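Local coordinates for tRNA (uracil(54)-C(5))-methyltransferase (Pyrococcus abyssi, PDB 2JJQ), which transfers a methyl group from S-adenosyl-L-methionine to C5 of uridine 54 in tRNA, forming 5-methyluridine, at residues P120-F125 with S275-N280; R283-L288 with E419-L424. All blocks are in the same frame, centred on the assembly; numbering follows the deposited sequence.

Interaction 1: residues P120-F125 with S275-N280; sequences PSPKIF and SYQAVN
The phenol ring of Tyr276 carries the aliphatic end of Lys123 on one face, while the ring of Phe202 meets it edge-to-face. The lysine reaches the ring with CD, which sits 3.7 Å from the centroid of the Tyr276 ring and 21° off its normal, a CH-pi contact displaced toward the rim. The next carbon, Lys123 CE, lies by the hydroxyl end of the ring, 3.3 Å from Tyr276 OH, and a bend at the last torsion (chi4 -85°) then turns the ammonium group off the line of the chain. Nearer the backbone, Pro122 CB rests 3.9 Å from Tyr276 CB. The second flat group, the buried carboxamide of Gln277, is folded at chi2 (-54°) and lies against Ser121 and the CD edge of the Pro122 ring. Its NE2 donates to the backbone oxygens of Val119 and Asp410, and its OE1 accepts from Asn280 ND2 at 3.0 Å, from above the carbonyl plane, so both ends of the amide are held. On the loop side, Ser121 OG donates to Lys123 O over 2.7 Å, closing the backbone around Pro122. The arrangement is a loop-on-helix contact: residues 120-125, leaving edge strand 117-119 of the eight-stranded sheet, lie over the N-terminal turn of helix 275-288 in the methyltransferase domain.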
loop_
_atom_site.group_PDB
_atom_site.type_symbol
_atom_site.label_atom_id
_atom_site.label_comp_id
_atom_site.label_asym_id
_atom_site.label_seq_id
_atom_site.Cartn_x
_atom_site.Cartn_y
_atom_site.Cartn_z
ATOM N N PRO A 120 10.866 10.255 -6.545
ATOM C CA PRO A 120 9.515 10.829 -6.441
ATOM C C PRO A 120 8.520 9.953 -7.135
ATOM O O PRO A 120 8.850 9.274 -8.128
ATOM C CB PRO A 120 9.623 12.192 -7.183
ATOM C CG PRO A 120 11.084 12.448 -7.379
ATOM C CD PRO A 120 11.761 11.097 -7.366
ATOM N N SER A 121 7.316 9.873 -6.569
ATOM C CA SER A 121 6.200 9.267 -7.295
ATOM C C SER A 121 5.915 10.103 -8.573
ATOM O O SER A 121 5.951 11.361 -8.506
ATOM C CB SER A 121 4.980 9.192 -6.398
ATOM O OG SER A 121 3.914 8.565 -7.097
ATOM N N PRO A 122 5.733 9.426 -9.738
ATOM C CA PRO A 122 5.501 10.152 -11.007
ATOM C C PRO A 122 4.279 11.031 -10.910
ATOM O O PRO A 122 4.237 12.098 -11.561
ATOM C CB PRO A 122 5.317 9.011 -12.012
ATOM C CG PRO A 122 6.293 7.939 -11.520
ATOM C CD PRO A 122 6.173 8.037 -9.982
ATOM N N LYS A 123 3.301 10.609 -10.114
ATOM C CA LYS A 123 2.097 11.414 -9.843
ATOM C C LYS A 123 1.816 11.405 -8.380
ATOM O O LYS A 123 2.114 10.427 -7.725
ATOM C CB LYS A 123 0.878 10.891 -10.582
ATOM C CG LYS A 123 0.986 10.879 -12.109
ATOM C CD LYS A 123 -0.411 10.547 -12.650
ATOM C CE LYS A 123 -0.464 10.521 -14.180
ATOM N NZ LYS A 123 -0.668 11.847 -14.804
ATOM N N ILE A 124 1.247 12.484 -7.835
ATOM C CA ILE A 124 0.961 12.456 -6.399
ATOM C C ILE A 124 -0.495 12.727 -6.118
ATOM O O ILE A 124 -0.915 12.787 -4.949
ATOM C CB ILE A 124 1.778 13.492 -5.630
ATOM C CG1 ILE A 124 1.552 14.889 -6.234
ATOM C CG2 ILE A 124 3.276 13.137 -5.643
ATOM C CD1 ILE A 124 2.201 15.995 -5.363
ATOM N N PHE A 125 -1.251 12.923 -7.186
ATOM C CA PHE A 125 -2.700 12.723 -7.098
ATOM C C PHE A 125 -3.189 11.864 -8.309
ATOM O O PHE A 125 -2.649 11.941 -9.436
ATOM C CB PHE A 125 -3.459 14.047 -6.879
ATOM C CG PHE A 125 -3.197 14.711 -5.512
ATOM C CD1 PHE A 125 -3.911 14.323 -4.373
ATOM C CD2 PHE A 125 -2.234 15.721 -5.371
ATOM C CE1 PHE A 125 -3.688 14.948 -3.111
ATOM C CE2 PHE A 125 -1.981 16.350 -4.095
ATOM C CZ PHE A 125 -2.718 15.969 -2.987
ATOM N N SER A 275 0.253 2.736 -8.763
ATOM C CA SER A 275 0.602 2.049 -10.014
ATOM C C SER A 275 1.803 2.717 -10.660
ATOM O O SER A 275 2.611 2.042 -11.321
ATOM C CB SER A 275 -0.579 2.043 -10.989
ATOM O OG SER A 275 -1.634 1.256 -10.438
ATOM N N TYR A 276 1.930 4.038 -10.485
ATOM C CA TYR A 276 2.965 4.787 -11.249
ATOM C C TYR A 276 4.329 4.451 -10.760
ATOM O O TYR A 276 5.239 4.139 -11.544
ATOM C CB TYR A 276 2.713 6.282 -11.152
ATOM C CG TYR A 276 1.496 6.650 -11.978
ATOM C CD1 TYR A 276 1.617 6.906 -13.337
ATOM C CD2 TYR A 276 0.215 6.644 -11.413
ATOM C CE1 TYR A 276 0.483 7.204 -14.125
ATOM C CE2 TYR A 276 -0.911 6.953 -12.191
ATOM C CZ TYR A 276 -0.762 7.216 -13.536
ATOM O OH TYR A 276 -1.866 7.550 -14.311
ATOM N N GLN A 277 4.453 4.433 -9.440
ATOM C CA GLN A 277 5.739 4.025 -8.833
ATOM C C GLN A 277 5.961 2.552 -8.974
ATOM O O GLN A 277 7.107 2.104 -8.935
ATOM C CB GLN A 277 5.720 4.189 -7.364
ATOM C CG GLN A 277 6.308 5.341 -6.816
ATOM C CD GLN A 277 7.774 5.705 -7.169
ATOM O OE1 GLN A 277 8.454 5.234 -8.121
ATOM N NE2 GLN A 277 8.197 6.688 -6.425
ATOM N N ALA A 278 4.876 1.772 -9.038
ATOM C CA ALA A 278 5.036 0.321 -9.173
ATOM C C ALA A 278 5.853 0.050 -10.438
ATOM O O ALA A 278 6.577 -0.924 -10.496
ATOM C CB ALA A 278 3.678 -0.337 -9.251
ATOM N N VAL A 279 5.657 0.870 -11.473
ATOM C CA VAL A 279 6.397 0.702 -12.733
ATOM C C VAL A 279 7.891 0.879 -12.398
ATOM O O VAL A 279 8.729 0.073 -12.832
ATOM C CB VAL A 279 5.930 1.685 -13.815
ATOM C CG1 VAL A 279 6.864 1.639 -15.025
ATOM C CG2 VAL A 279 4.466 1.331 -14.230
ATOM N N ASN A 280 8.230 1.931 -11.655
ATOM C CA ASN A 280 9.667 2.127 -11.311
ATOM C C ASN A 280 10.195 0.975 -10.443
ATOM O O ASN A 280 11.342 0.573 -10.578
ATOM C CB ASN A 280 9.844 3.436 -10.577
ATOM C CG ASN A 280 9.691 4.624 -11.487
ATOM O OD1 ASN A 280 9.825 4.506 -12.728
ATOM N ND2 ASN A 280 9.437 5.780 -10.903
#

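Interaction 2: residues R283-L288 with E419-L424; sequences RKVSEL and ELVAKL
Lys423 NZ is gripped from several sides at the C-terminal end of helix 275-288. It forms a salt bridge with Glu290 just beyond the helix and gives a weak hydrogen bond to Leu288 O at 3.0 Å. A water site, modelled as two positions too close to be filled together, probably links it to Glu287 O as well, through one position or the other. Carbonyls at a helix C-terminus point outward with partial negative charge, which probably suits an ammonium group here. The setting is the class I methyltransferase fold, in which helices pack on a central sheet; this helix segment runs almost parallel to strand 419-424, their axes 5° apart in direction and 9.3 Å apart at closest approach. An extended chain, with CG anti to the backbone N (chi1 178°), carries Lys423 NZ up to the last carbonyls of the helix and its methylenes across the Leu288 side chain, whose CD2 is 4.1 Å from Lys423 CD. Two residues earlier, Val421 points toward the helix and meets it chiefly through CG1, 4.1 Å from Val285 CG2. Val383 of the neighbouring strand 381-386 touches both Leu288 and Val421, while Phe304 of helix 303-310 packs on Val285. Glu419, the predicted proton acceptor, stands at the start of the same strand, and its side chain touches Cys387, the predicted nucleophile. The tightest apolar touch is between Leu288 CD1 and Val421 CG1, 3.7 Å apart.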
loop_
_atom_site.group_PDB
_atom_site.type_symbol
_atom_site.label_atom_id
_atom_site.label_comp_id
_atom_site.label_asym_id
_atom_site.label_seq_id
_atom_site.Cartn_x
_atom_site.Cartn_y
_atom_site.Cartn_z
ATOM N N ARG A 283 10.869 -2.177 -12.538
ATOM C CA ARG A 283 12.041 -1.908 -13.399
ATOM C C ARG A 283 13.297 -1.967 -12.544
ATOM O O ARG A 283 14.307 -2.558 -12.969
ATOM C CB ARG A 283 11.911 -0.531 -14.027
ATOM C CG ARG A 283 10.834 -0.491 -15.101
ATOM C CD ARG A 283 10.824 0.964 -15.654
ATOM N NE ARG A 283 9.809 1.116 -16.694
ATOM C CZ ARG A 283 9.564 2.291 -17.272
ATOM N NH1 ARG A 283 10.278 3.377 -16.879
ATOM N NH2 ARG A 283 8.626 2.387 -18.215
ATOM N N LYS A 284 13.219 -1.381 -11.339
ATOM C CA LYS A 284 14.422 -1.306 -10.482
ATOM C C LYS A 284 14.843 -2.684 -10.073
ATOM O O LYS A 284 16.023 -2.976 -10.122
ATOM C CB LYS A 284 14.211 -0.464 -9.213
ATOM C CG LYS A 284 15.515 -0.274 -8.378
ATOM C CD LYS A 284 16.377 0.811 -9.163
ATOM C CE LYS A 284 17.731 1.070 -8.649
ATOM N NZ LYS A 284 18.400 1.975 -9.682
ATOM N N VAL A 285 13.891 -3.509 -9.620
ATOM C CA VAL A 285 14.204 -4.901 -9.296
ATOM C C VAL A 285 14.834 -5.621 -10.477
ATOM O O VAL A 285 15.861 -6.310 -10.298
ATOM C CB VAL A 285 12.995 -5.661 -8.739
ATOM C CG1 VAL A 285 13.311 -7.183 -8.576
ATOM C CG2 VAL A 285 12.553 -4.977 -7.366
ATOM N N SER A 286 14.284 -5.428 -11.675
ATOM C CA SER A 286 14.809 -6.153 -12.846
ATOM C C SER A 286 16.230 -5.703 -13.142
ATOM O O SER A 286 16.992 -6.447 -13.767
ATOM C CB SER A 286 13.949 -5.982 -14.110
ATOM O OG SER A 286 14.043 -4.674 -14.602
ATOM N N GLU A 287 16.559 -4.476 -12.761
ATOM C CA GLU A 287 17.888 -3.921 -13.027
ATOM C C GLU A 287 18.963 -4.440 -12.052
ATOM O O GLU A 287 20.154 -4.552 -12.407
ATOM C CB GLU A 287 17.824 -2.397 -12.996
ATOM C CG GLU A 287 17.137 -1.922 -14.254
ATOM C CD GLU A 287 16.693 -0.476 -14.224
ATOM O OE1 GLU A 287 16.964 0.250 -13.227
ATOM O OE2 GLU A 287 16.043 -0.083 -15.226
ATOM N N LEU A 288 18.539 -4.749 -10.839
ATOM C CA LEU A 288 19.445 -5.136 -9.759
ATOM C C LEU A 288 19.758 -6.617 -9.727
ATOM O O LEU A 288 20.825 -7.006 -9.240
ATOM C CB LEU A 288 18.836 -4.743 -8.413
ATOM C CG LEU A 288 18.763 -3.209 -8.217
ATOM C CD1 LEU A 288 18.148 -2.921 -6.840
ATOM C CD2 LEU A 288 20.083 -2.472 -8.366
ATOM N N GLU A 419 9.291 2.958 0.318
ATOM C CA GLU A 419 9.669 1.611 -0.119
ATOM C C GLU A 419 11.152 1.527 -0.476
ATOM O O GLU A 419 11.593 2.141 -1.433
ATOM C CB GLU A 419 8.878 1.222 -1.347
ATOM C CG GLU A 419 9.146 -0.196 -1.819
ATOM C CD GLU A 419 8.199 -1.201 -1.186
ATOM O OE1 GLU A 419 7.680 -0.905 -0.092
ATOM O OE2 GLU A 419 7.928 -2.249 -1.819
ATOM N N LEU A 420 11.922 0.718 0.217
ATOM C CA LEU A 420 13.367 0.654 -0.074
ATOM C C LEU A 420 13.589 -0.530 -0.994
ATOM O O LEU A 420 12.869 -1.537 -0.897
ATOM C CB LEU A 420 14.122 0.341 1.203
ATOM C CG LEU A 420 14.387 1.428 2.192
ATOM C CD1 LEU A 420 14.898 0.644 3.449
ATOM C CD2 LEU A 420 15.521 2.259 1.574
ATOM N N VAL A 421 14.626 -0.461 -1.841
ATOM C CA VAL A 421 14.982 -1.612 -2.672
ATOM C C VAL A 421 16.493 -1.665 -2.535
ATOM O O VAL A 421 17.201 -0.726 -2.945
ATOM C CB VAL A 421 14.561 -1.452 -4.176
ATOM C CG1 VAL A 421 14.944 -2.698 -4.971
ATOM C CG2 VAL A 421 13.055 -1.131 -4.317
ATOM N N ALA A 422 16.994 -2.752 -1.944
ATOM C CA ALA A 422 18.426 -2.879 -1.738
ATOM C C ALA A 422 19.002 -4.109 -2.435
ATOM O O ALA A 422 18.423 -5.202 -2.363
ATOM C CB ALA A 422 18.727 -2.949 -0.245
ATOM N N LYS A 423 20.134 -3.916 -3.110
ATOM C CA LYS A 423 20.881 -5.016 -3.669
ATOM C C LYS A 423 22.046 -5.346 -2.700
ATOM O O LYS A 423 22.881 -4.471 -2.405
ATOM C CB LYS A 423 21.453 -4.595 -5.015
ATOM C CG LYS A 423 22.287 -5.685 -5.629
ATOM C CD LYS A 423 22.822 -5.205 -6.933
ATOM C CE LYS A 423 23.474 -6.361 -7.672
ATOM N NZ LYS A 423 23.657 -6.058 -9.113
ATOM N N LEU A 424 22.084 -6.581 -2.245
ATOM C CA LEU A 424 23.039 -7.064 -1.231
ATOM C C LEU A 424 23.953 -8.081 -1.891
ATOM O O LEU A 424 23.453 -8.972 -2.631
ATOM C CB LEU A 424 22.300 -7.793 -0.105
ATOM C CG LEU A 424 21.109 -7.042 0.492
ATOM C CD1 LEU A 424 20.479 -7.898 1.607
ATOM C CD2 LEU A 424 21.585 -5.657 0.944
HETATM O O HOH W 1 22.707 -4.118 -11.152
HETATM O O HOH W 2 22.299 -6.136 -11.776
#

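How the interactions relate
One helix serves two partners: helix 275-288 meets the 120-125 loop with its first turns in interaction 1 and strand 419-424 with its last turns in interaction 2, their centres 16 Å apart. Interaction 1 is partly buried and mixes a ring face, a proline and a buried amide, its loop side supplied largely by exposed residues. Interaction 2 is a buried contact of branched aliphatic side chains between helix and sheet, its polar chemistry gathered at the helix end around one lysine. Strands 117-119 and 419-424 both flank strand 403-409, so both partners of the helix belong to, or lead from, the 117-119, 403-409, 419-424 end of the sheet.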